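Local structure of CocE/NonD family hydrolase (Staphylococcus aureus subsp. aureus COL, 3III) at residues V19-H25 against M38-D43; L54-R60 against V119-L125. The protein is probably a serine hydrolase of the alpha/beta-hydrolase fold, related to cocaine esterase and X-Pro dipeptidyl-peptidases, but with no established natural substrate. All blocks are in the same frame, centred on the assembly; numbering follows the deposited sequence.

Interaction 1 (V19-H25 against M38-D43); sequences VKAGINH and MIMEKD
Met40 O is gripped twice by one residue: Asn24 N donates to it over 2.7 Å, and Asn24 ND2 reaches it over 3.2 Å from the opposite face of the carbonyl plane. The amide is held in place because the same ND2 also donates to Lys20 O at 2.8 Å, a straight bond (164°) lying in the amide plane. With CG anti to the carbonyl carbon (chi1 -61°), the side chain of Asn24 folds back beside its own backbone N, which lets both nitrogens serve a single acceptor. Around this point a hairpin at one edge of the sheet is built, Gly22 pairing with Lys42 through two main-chain bonds and Asn24 with Met40 likewise. On the face of Asn24, the fully extended Lys42 runs past Lys20 O to place NZ 3.1 Å from Val19 O, above the carbonyl plane, while Val19 CG1 rests 3.8 Å from the selenium of selenomethionine Met40. The other face carries Ile23 alongside Glu41, whose carboxylate turns to Arg60, and Ile39 CG1 set over the ring of His25 in a CH-pi contact, 4.0 Å from its centroid. Polar side chains thus pin the lead-in at Val19 and Lys20 where regular strand pairing has not yet begun, extending the grip of the hairpin backward along the chain.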
loop_
_atom_site.group_PDB
_atom_site.type_symbol
_atom_site.label_atom_id
_atom_site.label_comp_id
_atom_site.label_asym_id
_atom_site.label_seq_id
_atom_site.Cartn_x
_atom_site.Cartn_y
_atom_site.Cartn_z
ATOM N N VAL A 19 -2.236 -32.840 4.749
ATOM C CA VAL A 19 -2.702 -33.005 3.380
ATOM C C VAL A 19 -1.517 -33.371 2.449
ATOM O O VAL A 19 -0.423 -32.815 2.541
ATOM C CB VAL A 19 -3.409 -31.729 2.923
ATOM C CG1 VAL A 19 -3.893 -31.847 1.514
ATOM C CG2 VAL A 19 -4.605 -31.438 3.852
ATOM N N LYS A 20 -1.743 -34.292 1.534
ATOM C CA LYS A 20 -0.679 -34.741 0.642
ATOM C C LYS A 20 -0.996 -34.308 -0.781
ATOM O O LYS A 20 -2.099 -33.860 -1.057
ATOM C CB LYS A 20 -0.504 -36.257 0.786
ATOM C CG LYS A 20 0.065 -36.700 2.199
ATOM C CD LYS A 20 1.517 -36.164 2.467
ATOM C CE LYS A 20 1.938 -36.174 3.982
ATOM N NZ LYS A 20 3.425 -35.882 4.263
ATOM N N ALA A 21 -0.019 -34.437 -1.677
ATOM C CA ALA A 21 -0.173 -34.026 -3.075
ATOM C C ALA A 21 -1.330 -34.763 -3.699
ATOM O O ALA A 21 -1.609 -35.885 -3.339
ATOM C CB ALA A 21 1.077 -34.261 -3.854
ATOM N N GLY A 22 -2.014 -34.102 -4.628
ATOM C CA GLY A 22 -3.118 -34.726 -5.342
ATOM C C GLY A 22 -4.462 -34.198 -4.900
ATOM O O GLY A 22 -4.573 -33.140 -4.260
ATOM N N ILE A 23 -5.501 -34.936 -5.285
ATOM C CA ILE A 23 -6.880 -34.543 -4.997
ATOM C C ILE A 23 -7.266 -35.040 -3.624
ATOM O O ILE A 23 -7.152 -36.210 -3.355
ATOM C CB ILE A 23 -7.843 -35.145 -6.004
ATOM C CG1 ILE A 23 -7.542 -34.627 -7.425
ATOM C CG2 ILE A 23 -9.270 -34.825 -5.593
ATOM C CD1 ILE A 23 -8.126 -35.571 -8.567
ATOM N N ASN A 24 -7.710 -34.144 -2.762
ATOM C CA ASN A 24 -8.072 -34.452 -1.394
ATOM C C ASN A 24 -9.496 -33.972 -1.114
ATOM O O ASN A 24 -9.902 -32.901 -1.593
ATOM C CB ASN A 24 -7.138 -33.710 -0.429
ATOM C CG ASN A 24 -5.700 -34.119 -0.600
ATOM O OD1 ASN A 24 -5.330 -35.180 -0.120
ATOM N ND2 ASN A 24 -4.875 -33.279 -1.254
ATOM N N HIS A 25 -10.240 -34.764 -0.350
ATOM C CA HIS A 25 -11.474 -34.274 0.238
ATOM C C HIS A 25 -11.155 -33.818 1.615
ATOM O O HIS A 25 -10.666 -34.600 2.418
ATOM C CB HIS A 25 -12.515 -35.348 0.246
ATOM C CG HIS A 25 -12.961 -35.721 -1.120
ATOM N ND1 HIS A 25 -14.087 -35.188 -1.707
ATOM C CD2 HIS A 25 -12.419 -36.566 -2.033
ATOM C CE1 HIS A 25 -14.233 -35.697 -2.921
ATOM N NE2 HIS A 25 -13.237 -36.539 -3.141
HETATM N N MSE A 38 -15.001 -29.696 1.074
HETATM C CA MSE A 38 -14.653 -29.292 -0.221
HETATM C C MSE A 38 -13.521 -30.183 -0.665
HETATM O O MSE A 38 -13.015 -30.995 0.126
HETATM C CB MSE A 38 -14.231 -27.822 -0.234
HETATM C CG MSE A 38 -12.953 -27.524 0.510
HETATM SE SE MSE A 38 -12.718 -25.533 0.559
HETATM C CE MSE A 38 -14.245 -25.050 1.829
ATOM N N ILE A 39 -13.124 -29.992 -1.917
ATOM C CA ILE A 39 -11.951 -30.609 -2.495
ATOM C C ILE A 39 -10.774 -29.648 -2.469
ATOM O O ILE A 39 -10.907 -28.466 -2.758
ATOM C CB ILE A 39 -12.235 -31.061 -3.929
ATOM C CG1 ILE A 39 -13.135 -32.296 -3.914
ATOM C CG2 ILE A 39 -10.935 -31.293 -4.695
ATOM C CD1 ILE A 39 -13.652 -32.710 -5.315
HETATM N N MSE A 40 -9.610 -30.143 -2.065
HETATM C CA MSE A 40 -8.356 -29.447 -2.274
HETATM C C MSE A 40 -7.413 -30.330 -3.114
HETATM O O MSE A 40 -7.073 -31.486 -2.724
HETATM C CB MSE A 40 -7.713 -29.098 -0.930
HETATM C CG MSE A 40 -6.405 -28.313 -1.090
HETATM SE SE MSE A 40 -5.329 -28.434 0.543
HETATM C CE MSE A 40 -3.885 -27.186 0.014
ATOM N N GLU A 41 -7.022 -29.810 -4.266
ATOM C CA GLU A 41 -5.984 -30.419 -5.088
ATOM C C GLU A 41 -4.715 -29.720 -4.703
ATOM O O GLU A 41 -4.605 -28.491 -4.803
ATOM C CB GLU A 41 -6.262 -30.240 -6.600
ATOM C CG GLU A 41 -7.610 -30.738 -7.014
ATOM C CD GLU A 41 -7.834 -30.818 -8.549
ATOM O OE1 GLU A 41 -6.848 -30.870 -9.332
ATOM O OE2 GLU A 41 -9.024 -30.863 -8.931
ATOM N N LYS A 42 -3.786 -30.479 -4.152
ATOM C CA LYS A 42 -2.555 -29.923 -3.678
ATOM C C LYS A 42 -1.401 -30.253 -4.627
ATOM O O LYS A 42 -1.234 -31.419 -5.071
ATOM C CB LYS A 42 -2.259 -30.454 -2.285
ATOM C CG LYS A 42 -1.015 -29.892 -1.677
ATOM C CD LYS A 42 -0.804 -30.355 -0.259
ATOM C CE LYS A 42 0.542 -29.823 0.207
ATOM N NZ LYS A 42 0.767 -30.135 1.612
ATOM N N ASP A 43 -0.576 -29.242 -4.876
ATOM C CA ASP A 43 0.603 -29.390 -5.729
ATOM C C ASP A 43 0.341 -29.689 -7.186
ATOM O O ASP A 43 1.195 -30.284 -7.814
ATOM C CB ASP A 43 1.580 -30.455 -5.215
ATOM C CG ASP A 43 2.332 -30.016 -3.975
ATOM O OD1 ASP A 43 2.465 -28.783 -3.715
ATOM O OD2 ASP A 43 2.842 -30.920 -3.269
HETATM O O HOH W 1 -15.157 -33.481 -0.165
#

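Interaction 2 (L54-R60 against V119-L125); sequences LYINIFR and VVVKVAL
Ile58 CG2 meets Val119 CG1 at 3.9 Å where two antiparallel strands of the central alpha/beta-hydrolase sheet run side by side. Strand 119-124 is where the pairing changes from antiparallel to parallel: it is antiparallel to 53-60 on one flank and parallel to 67-74 on the other. The main chain supplies the regular bonds: Asn57 and Lys122 exchange a reciprocal pair, as do Phe59 and Val120, and Lys122 N to Asn57 O is short and straight (2.8 Å, 173°). Ile56, Ile58, Val121 and Val123 share one face. There Ile56 CD1 slants across to Val121 CG1 at 4.2 Å, because chi1 of 66° sets CG1 between the backbone N and the carbonyl carbon and turns CG2 toward Val123. Val119 CG2 presses on Arg60 CB at 3.6 Å, whereas the guanidinium of that arginine leads away to Glu41. On the opposite face Phe59 stands beside Val120, presenting the edge of its ring to Val120 O, with CD2 3.9 Å away. Helix 140-154 covers the hydrophobic face around Leu54, Ile56 and Val123, Trp152 lying on Ile56 and Val149 on the other two, and Trp158 of a loop lies on Ile58. The face of Phe59 is more polar. Asn57 is fixed by Lys78 and Asp79, and the buried lysine Lys122, its chain bent beyond CG, sends NZ to Asp74, Ser72 and Ser107, so its charge is probably balanced inside the protein. Toward the Leu54 end the pairing opens: Ala124 N still donates to Tyr55 O, but a water stands in for the return bond, accepting from Tyr55 N at 3.0 Å and donating to Ala124 O at 2.8 Å.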
loop_
_atom_site.group_PDB
_atom_site.type_symbol
_atom_site.label_atom_id
_atom_site.label_comp_id
_atom_site.label_asym_id
_atom_site.label_seq_id
_atom_site.Cartn_x
_atom_site.Cartn_y
_atom_site.Cartn_z
ATOM N N LEU A 54 5.051 -24.020 -12.449
ATOM C CA LEU A 54 4.602 -23.305 -11.261
ATOM C C LEU A 54 3.650 -24.216 -10.504
ATOM O O LEU A 54 2.834 -24.950 -11.131
ATOM C CB LEU A 54 3.875 -22.006 -11.616
ATOM C CG LEU A 54 4.710 -20.736 -11.581
ATOM C CD1 LEU A 54 6.019 -20.868 -12.331
ATOM C CD2 LEU A 54 3.884 -19.544 -12.018
ATOM N N TYR A 55 3.758 -24.176 -9.191
ATOM C CA TYR A 55 2.979 -25.016 -8.296
ATOM C C TYR A 55 1.812 -24.289 -7.690
ATOM O O TYR A 55 1.922 -23.144 -7.272
ATOM C CB TYR A 55 3.864 -25.657 -7.214
ATOM C CG TYR A 55 4.861 -26.608 -7.854
ATOM C CD1 TYR A 55 4.638 -27.981 -7.869
ATOM C CD2 TYR A 55 6.007 -26.115 -8.460
ATOM C CE1 TYR A 55 5.544 -28.844 -8.512
ATOM C CE2 TYR A 55 6.875 -26.941 -9.102
ATOM C CZ TYR A 55 6.646 -28.300 -9.122
ATOM O OH TYR A 55 7.563 -29.105 -9.710
ATOM N N ILE A 56 0.682 -24.970 -7.634
ATOM C CA ILE A 56 -0.583 -24.354 -7.117
ATOM C C ILE A 56 -1.359 -25.298 -6.214
ATOM O O ILE A 56 -1.135 -26.519 -6.204
ATOM C CB ILE A 56 -1.551 -23.944 -8.291
ATOM C CG1 ILE A 56 -2.056 -25.177 -9.052
ATOM C CG2 ILE A 56 -0.811 -23.086 -9.295
ATOM C CD1 ILE A 56 -3.074 -24.861 -10.259
ATOM N N ASN A 57 -2.310 -24.721 -5.481
ATOM C CA ASN A 57 -3.391 -25.464 -4.863
ATOM C C ASN A 57 -4.710 -24.974 -5.429
ATOM O O ASN A 57 -4.876 -23.789 -5.697
ATOM C CB ASN A 57 -3.420 -25.207 -3.360
ATOM C CG ASN A 57 -2.152 -25.644 -2.663
ATOM O OD1 ASN A 57 -1.539 -26.650 -3.030
ATOM N ND2 ASN A 57 -1.807 -24.944 -1.596
ATOM N N ILE A 58 -5.660 -25.885 -5.562
ATOM C CA ILE A 58 -6.998 -25.565 -6.010
ATOM C C ILE A 58 -8.019 -26.026 -4.960
ATOM O O ILE A 58 -8.087 -27.200 -4.632
ATOM C CB ILE A 58 -7.360 -26.324 -7.313
ATOM C CG1 ILE A 58 -6.370 -26.046 -8.460
ATOM C CG2 ILE A 58 -8.825 -26.017 -7.749
ATOM C CD1 ILE A 58 -6.465 -27.087 -9.661
ATOM N N PHE A 59 -8.819 -25.101 -4.442
ATOM C CA PHE A 59 -9.909 -25.446 -3.543
ATOM C C PHE A 59 -11.194 -25.253 -4.314
ATOM O O PHE A 59 -11.420 -24.155 -4.883
ATOM C CB PHE A 59 -9.919 -24.468 -2.378
ATOM C CG PHE A 59 -8.700 -24.562 -1.470
ATOM C CD1 PHE A 59 -8.737 -25.344 -0.357
ATOM C CD2 PHE A 59 -7.520 -23.866 -1.775
ATOM C CE1 PHE A 59 -7.613 -25.433 0.479
ATOM C CE2 PHE A 59 -6.413 -23.920 -0.969
ATOM C CZ PHE A 59 -6.450 -24.698 0.169
ATOM N N ARG A 60 -12.018 -26.287 -4.340
ATOM C CA ARG A 60 -13.241 -26.252 -5.106
ATOM C C ARG A 60 -14.366 -27.051 -4.492
ATOM O O ARG A 60 -14.128 -27.956 -3.705
ATOM C CB ARG A 60 -12.968 -26.673 -6.542
ATOM C CG ARG A 60 -12.314 -28.020 -6.708
ATOM C CD ARG A 60 -11.979 -28.303 -8.185
ATOM N NE ARG A 60 -11.531 -29.694 -8.345
ATOM C CZ ARG A 60 -12.351 -30.737 -8.446
ATOM N NH1 ARG A 60 -13.659 -30.590 -8.428
ATOM N NH2 ARG A 60 -11.854 -31.960 -8.537
ATOM N N VAL A 119 -14.472 -21.175 -6.878
ATOM C CA VAL A 119 -13.224 -21.917 -6.783
ATOM C C VAL A 119 -12.140 -20.926 -6.282
ATOM O O VAL A 119 -12.187 -19.763 -6.612
ATOM C CB VAL A 119 -12.835 -22.575 -8.139
ATOM C CG1 VAL A 119 -11.343 -23.018 -8.167
ATOM C CG2 VAL A 119 -13.773 -23.743 -8.463
ATOM N N VAL A 120 -11.215 -21.382 -5.415
ATOM C CA VAL A 120 -10.038 -20.606 -5.045
ATOM C C VAL A 120 -8.755 -21.290 -5.541
ATOM O O VAL A 120 -8.515 -22.478 -5.246
ATOM C CB VAL A 120 -9.967 -20.290 -3.521
ATOM C CG1 VAL A 120 -8.655 -19.552 -3.178
ATOM C CG2 VAL A 120 -11.212 -19.428 -3.033
ATOM N N VAL A 121 -7.927 -20.543 -6.293
ATOM C CA VAL A 121 -6.635 -21.091 -6.771
ATOM C C VAL A 121 -5.561 -20.293 -6.113
ATOM O O VAL A 121 -5.601 -19.053 -6.117
ATOM C CB VAL A 121 -6.445 -21.014 -8.306
ATOM C CG1 VAL A 121 -5.043 -21.502 -8.689
ATOM C CG2 VAL A 121 -7.580 -21.758 -9.078
ATOM N N LYS A 122 -4.607 -20.990 -5.498
ATOM C CA LYS A 122 -3.483 -20.333 -4.792
ATOM C C LYS A 122 -2.233 -20.657 -5.561
ATOM O O LYS A 122 -1.898 -21.824 -5.732
ATOM C CB LYS A 122 -3.363 -20.843 -3.343
ATOM C CG LYS A 122 -2.245 -20.187 -2.565
ATOM C CD LYS A 122 -2.642 -18.744 -2.121
ATOM C CE LYS A 122 -1.386 -17.880 -2.056
ATOM N NZ LYS A 122 -1.593 -16.478 -1.843
ATOM N N VAL A 123 -1.549 -19.624 -6.033
ATOM C CA VAL A 123 -0.437 -19.752 -6.959
ATOM C C VAL A 123 0.872 -19.437 -6.244
ATOM O O VAL A 123 1.007 -18.388 -5.600
ATOM C CB VAL A 123 -0.573 -18.799 -8.176
ATOM C CG1 VAL A 123 0.625 -18.981 -9.123
ATOM C CG2 VAL A 123 -1.906 -19.060 -8.860
ATOM N N ALA A 124 1.811 -20.382 -6.354
ATOM C CA ALA A 124 3.205 -20.141 -6.054
ATOM C C ALA A 124 3.902 -19.672 -7.328
ATOM O O ALA A 124 4.058 -20.432 -8.273
ATOM C CB ALA A 124 3.860 -21.402 -5.494
ATOM N N LEU A 125 4.327 -18.400 -7.358
ATOM C CA LEU A 125 4.970 -17.840 -8.545
ATOM C C LEU A 125 6.380 -18.404 -8.669
ATOM O O LEU A 125 6.910 -19.072 -7.742
ATOM C CB LEU A 125 4.940 -16.298 -8.559
ATOM C CG LEU A 125 3.511 -15.744 -8.728
ATOM C CD1 LEU A 125 3.384 -14.247 -8.254
ATOM C CD2 LEU A 125 3.062 -15.925 -10.146
HETATM O O HOH W 2 5.936 -22.542 -7.982
#

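From the N terminus, interaction 1 closes first, as a short hairpin with 12 residues between its segments. The chain then leads from strand 36-47 into strand 53-60, where interaction 2 opens; it closes only after 58 further residues, which include strand 67-74. The two contacts are therefore in series, neither nested nor crossed. Across the sheet they join, since strands 36-47 and 53-60 are neighbours in it: Glu41 N probably bonds to Ile58 O, and Met40 CE packs against Asn57 ND2 at 3.5 Å. Together they carry the sheet from one outer strand, 22-30, inward to 119-124, where the parallel strands of the hydrolase core begin.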